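Local coordinates for protein isocitrate dehydrogenase [NAD] subunit 1 (Saccharomyces cerevisiae, PDB 3BLX) that catalyses the NAD-dependent oxidative decarboxylation of isocitrate to 2-oxoglutarate in the mitochondrial citric acid cycle, as part of an allosteric octamer, and also binds RNA, at residues E[165-170]-E[199-204]. Numbering follows the deposited sequence.
Sequences FAFDFA and TEIGQK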
ATOM      1  N   PHE E 165      24.219  -1.552  -5.448  1.00 24.78           N
ATOM      2  CA  PHE E 165      24.305  -2.919  -5.935  1.00 23.72           C
ATOM      3  C   PHE E 165      25.750  -3.262  -6.287  1.00 23.37           C
ATOM      4  O   PHE E 165      26.271  -4.303  -5.885  1.00 21.66           O
ATOM      5  CB  PHE E 165      23.430  -3.151  -7.161  1.00 19.76           C
ATOM      6  CG  PHE E 165      23.549  -4.533  -7.692  1.00 19.00           C
ATOM      7  CD1 PHE E 165      22.679  -5.525  -7.266  1.00 18.06           C
ATOM      8  CD2 PHE E 165      24.577  -4.865  -8.567  1.00 18.62           C
ATOM      9  CE1 PHE E 165      22.817  -6.827  -7.724  1.00 18.44           C
ATOM     10  CE2 PHE E 165      24.732  -6.156  -9.032  1.00 17.44           C
ATOM     11  CZ  PHE E 165      23.844  -7.147  -8.605  1.00 22.61           C
ATOM     12  N   ALA E 166      26.376  -2.378  -7.050  1.00 16.97           N
ATOM     13  CA  ALA E 166      27.752  -2.567  -7.487  1.00 23.87           C
ATOM     14  C   ALA E 166      28.715  -2.665  -6.302  1.00 34.24           C
ATOM     15  O   ALA E 166      29.584  -3.551  -6.262  1.00 30.26           O
ATOM     16  CB  ALA E 166      28.184  -1.443  -8.421  1.00 16.71           C
ATOM     17  N   PHE E 167      28.564  -1.776  -5.327  1.00 30.09           N
ATOM     18  CA  PHE E 167      29.456  -1.794  -4.180  1.00 27.57           C
ATOM     19  C   PHE E 167      29.221  -3.008  -3.318  1.00 33.23           C
ATOM     20  O   PHE E 167      30.179  -3.644  -2.887  1.00 31.50           O
ATOM     21  CB  PHE E 167      29.326  -0.509  -3.385  1.00 28.76           C
ATOM     22  CG  PHE E 167      29.974   0.660  -4.055  1.00 29.65           C
ATOM     23  CD1 PHE E 167      31.341   0.659  -4.307  1.00 30.98           C
ATOM     24  CD2 PHE E 167      29.227   1.751  -4.441  1.00 29.35           C
ATOM     25  CE1 PHE E 167      31.957   1.747  -4.918  1.00 31.31           C
ATOM     26  CE2 PHE E 167      29.837   2.843  -5.061  1.00 34.35           C
ATOM     27  CZ  PHE E 167      31.211   2.834  -5.302  1.00 29.67           C
ATOM     28  N   ASP E 168      27.952  -3.346  -3.081  1.00 33.28           N
ATOM     29  CA  ASP E 168      27.631  -4.551  -2.305  1.00 28.88           C
ATOM     30  C   ASP E 168      28.191  -5.804  -2.946  1.00 28.69           C
ATOM     31  O   ASP E 168      28.495  -6.774  -2.260  1.00 39.32           O
ATOM     32  CB  ASP E 168      26.135  -4.708  -2.114  1.00 19.52           C
ATOM     33  CG  ASP E 168      25.571  -3.763  -1.058  1.00 54.50           C
ATOM     34  OD1 ASP E 168      26.322  -3.393  -0.116  1.00 46.65           O
ATOM     35  OD2 ASP E 168      24.369  -3.399  -1.167  1.00 52.76           O
ATOM     36  N   PHE E 169      28.333  -5.764  -4.262  1.00 28.81           N
ATOM     37  CA  PHE E 169      28.797  -6.910  -5.046  1.00 37.77           C
ATOM     38  C   PHE E 169      30.314  -7.013  -4.960  1.00 35.96           C
ATOM     39  O   PHE E 169      30.867  -8.087  -4.808  1.00 33.16           O
ATOM     40  CB  PHE E 169      28.360  -6.726  -6.497  1.00 28.54           C
ATOM     41  CG  PHE E 169      28.521  -7.936  -7.350  1.00 29.08           C
ATOM     42  CD1 PHE E 169      29.716  -8.154  -8.045  1.00 30.20           C
ATOM     43  CD2 PHE E 169      27.467  -8.829  -7.507  1.00 23.19           C
ATOM     44  CE1 PHE E 169      29.865  -9.264  -8.864  1.00 31.26           C
ATOM     45  CE2 PHE E 169      27.599  -9.936  -8.319  1.00 29.33           C
ATOM     46  CZ  PHE E 169      28.803 -10.162  -9.003  1.00 31.03           C
ATOM     47  N   ALA E 170      30.975  -5.872  -5.062  1.00 29.10           N
ATOM     48  CA  ALA E 170      32.407  -5.802  -4.863  1.00 32.44           C
ATOM     49  C   ALA E 170      32.773  -6.301  -3.464  1.00 41.26           C
ATOM     50  O   ALA E 170      33.698  -7.085  -3.324  1.00 52.11           O
ATOM     51  CB  ALA E 170      32.905  -4.369  -5.085  1.00 32.33           C
ATOM     52  N   THR E 199      30.478   8.044  -7.015  1.00 33.63           N
ATOM     53  CA  THR E 199      31.648   8.399  -6.208  1.00 43.04           C
ATOM     54  C   THR E 199      31.286   8.817  -4.766  1.00 47.25           C
ATOM     55  O   THR E 199      32.048   8.529  -3.845  1.00 51.70           O
ATOM     56  CB  THR E 199      32.574   9.466  -6.892  1.00 42.11           C
ATOM     57  OG1 THR E 199      31.954  10.751  -6.853  1.00 56.01           O
ATOM     58  CG2 THR E 199      32.864   9.093  -8.348  1.00 37.85           C
ATOM     59  N   GLU E 200      30.134   9.462  -4.561  1.00 31.60           N
ATOM     60  CA  GLU E 200      29.717   9.833  -3.205  1.00 41.33           C
ATOM     61  C   GLU E 200      29.341   8.617  -2.374  1.00 40.77           C
ATOM     62  O   GLU E 200      29.732   8.498  -1.220  1.00 51.41           O
ATOM     63  CB  GLU E 200      28.529  10.811  -3.207  1.00 48.82           C
ATOM     64  CG  GLU E 200      28.815  12.194  -3.827  1.00 70.94           C
ATOM     65  CD  GLU E 200      27.533  12.970  -4.171  1.00 99.89           C
ATOM     66  OE1 GLU E 200      26.421  12.514  -3.776  1.00 89.17           O
ATOM     67  OE2 GLU E 200      27.647  14.030  -4.837  1.00 74.18           O
ATOM     68  N   ILE E 201      28.551   7.727  -2.950  1.00 37.10           N
ATOM     69  CA  ILE E 201      28.140   6.523  -2.247  1.00 31.93           C
ATOM     70  C   ILE E 201      29.356   5.670  -1.929  1.00 39.42           C
ATOM     71  O   ILE E 201      29.375   4.920  -0.948  1.00 42.83           O
ATOM     72  CB  ILE E 201      27.123   5.742  -3.064  1.00 28.57           C
ATOM     73  CG1 ILE E 201      25.830   6.566  -3.145  1.00 23.80           C
ATOM     74  CG2 ILE E 201      26.898   4.354  -2.468  1.00 25.96           C
ATOM     75  CD1 ILE E 201      24.559   5.733  -3.246  1.00 46.66           C
ATOM     76  N   GLY E 202      30.393   5.828  -2.746  1.00 41.32           N
ATOM     77  CA  GLY E 202      31.659   5.146  -2.528  1.00 45.29           C
ATOM     78  C   GLY E 202      32.402   5.632  -1.294  1.00 55.86           C
ATOM     79  O   GLY E 202      32.797   4.836  -0.433  1.00 59.71           O
ATOM     80  N   GLN E 203      32.585   6.946  -1.198  1.00 55.88           N
ATOM     81  CA  GLN E 203      33.316   7.551  -0.082  1.00 52.32           C
ATOM     82  C   GLN E 203      32.599   7.469   1.273  1.00 51.58           C
ATOM     83  O   GLN E 203      33.242   7.233   2.294  1.00 63.59           O
ATOM     84  CB  GLN E 203      33.696   8.998  -0.429  1.00 55.72           C
ATOM     85  CG  GLN E 203      34.679   9.079  -1.602  1.00 54.96           C
ATOM     86  CD  GLN E 203      34.666  10.427  -2.293  1.00 80.62           C
ATOM     87  OE1 GLN E 203      33.784  11.258  -2.047  1.00 72.22           O
ATOM     88  NE2 GLN E 203      35.643  10.652  -3.172  1.00 55.68           N
ATOM     89  N   LYS E 204      31.275   7.637   1.277  1.00 53.05           N
ATOM     90  CA  LYS E 204      30.500   7.648   2.520  1.00 38.56           C
ATOM     91  C   LYS E 204      30.123   6.265   3.006  1.00 49.09           C
ATOM     92  O   LYS E 204      30.140   6.012   4.203  1.00 62.66           O
ATOM     93  CB  LYS E 204      29.244   8.521   2.393  1.00 45.42           C
ATOM     94  CG  LYS E 204      29.530   9.977   2.011  1.00 59.76           C
ATOM     95  CD  LYS E 204      28.253  10.812   1.909  1.00 75.60           C
ATOM     96  CE  LYS E 204      28.555  12.191   1.303  1.00 98.86           C
ATOM     97  NZ  LYS E 204      27.321  12.931   0.894  1.00 84.58           N
TER
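Phe167 carries the whole contribution of 165-170 to this contact, and it meets just two residues of 199-204, Gly202 and Ile201. The far end of the ring does most of the touching: Phe167 CZ lies 3.6 Å from Gly202 CA, and Phe167 CE2 is 3.8 Å from Gly202 N, so the ring abuts bare helix backbone. Nearer the CB end of the ring, Phe167 CD2 meets the methyl Ile201 CG2 at 4.0 Å. Both partners approach the ring obliquely. With CG turned opposite its own carbonyl carbon (chi1 -74°), Phe167 reaches toward the 199-204 helix. On Ile201, CG2 is the branch directed at the ring, while CG1 and CD1 lead away. Phe167 CA and Gly202 CA, 7.5 Å apart, are the nearest such pair across the two segments. No hydrogen bond crosses the interface, and all three touching residues are buried. Replacing Phe167 with an alanine would probably leave a gap beside Gly202 and Ile201 CG2 and remove the ring that Tyr206 meets. Further out, the ring of Tyr206 lies with its plane about 15° from that of Phe167, and its hydroxyl is hydrogen-bonded to Asp168 OD1; Ile209 and Val211 also pack on Phe167. On the other helix face, Phe165 and Phe169 touch strand 105-111. Strand 177-182, helix 190-205 and the parallel strand 210-215 form a beta-alpha-beta crossover, and helix 156-172 packs beside its helix through Phe167, in an alpha/beta dehydrogenase of the isocitrate/isopropylmalate family.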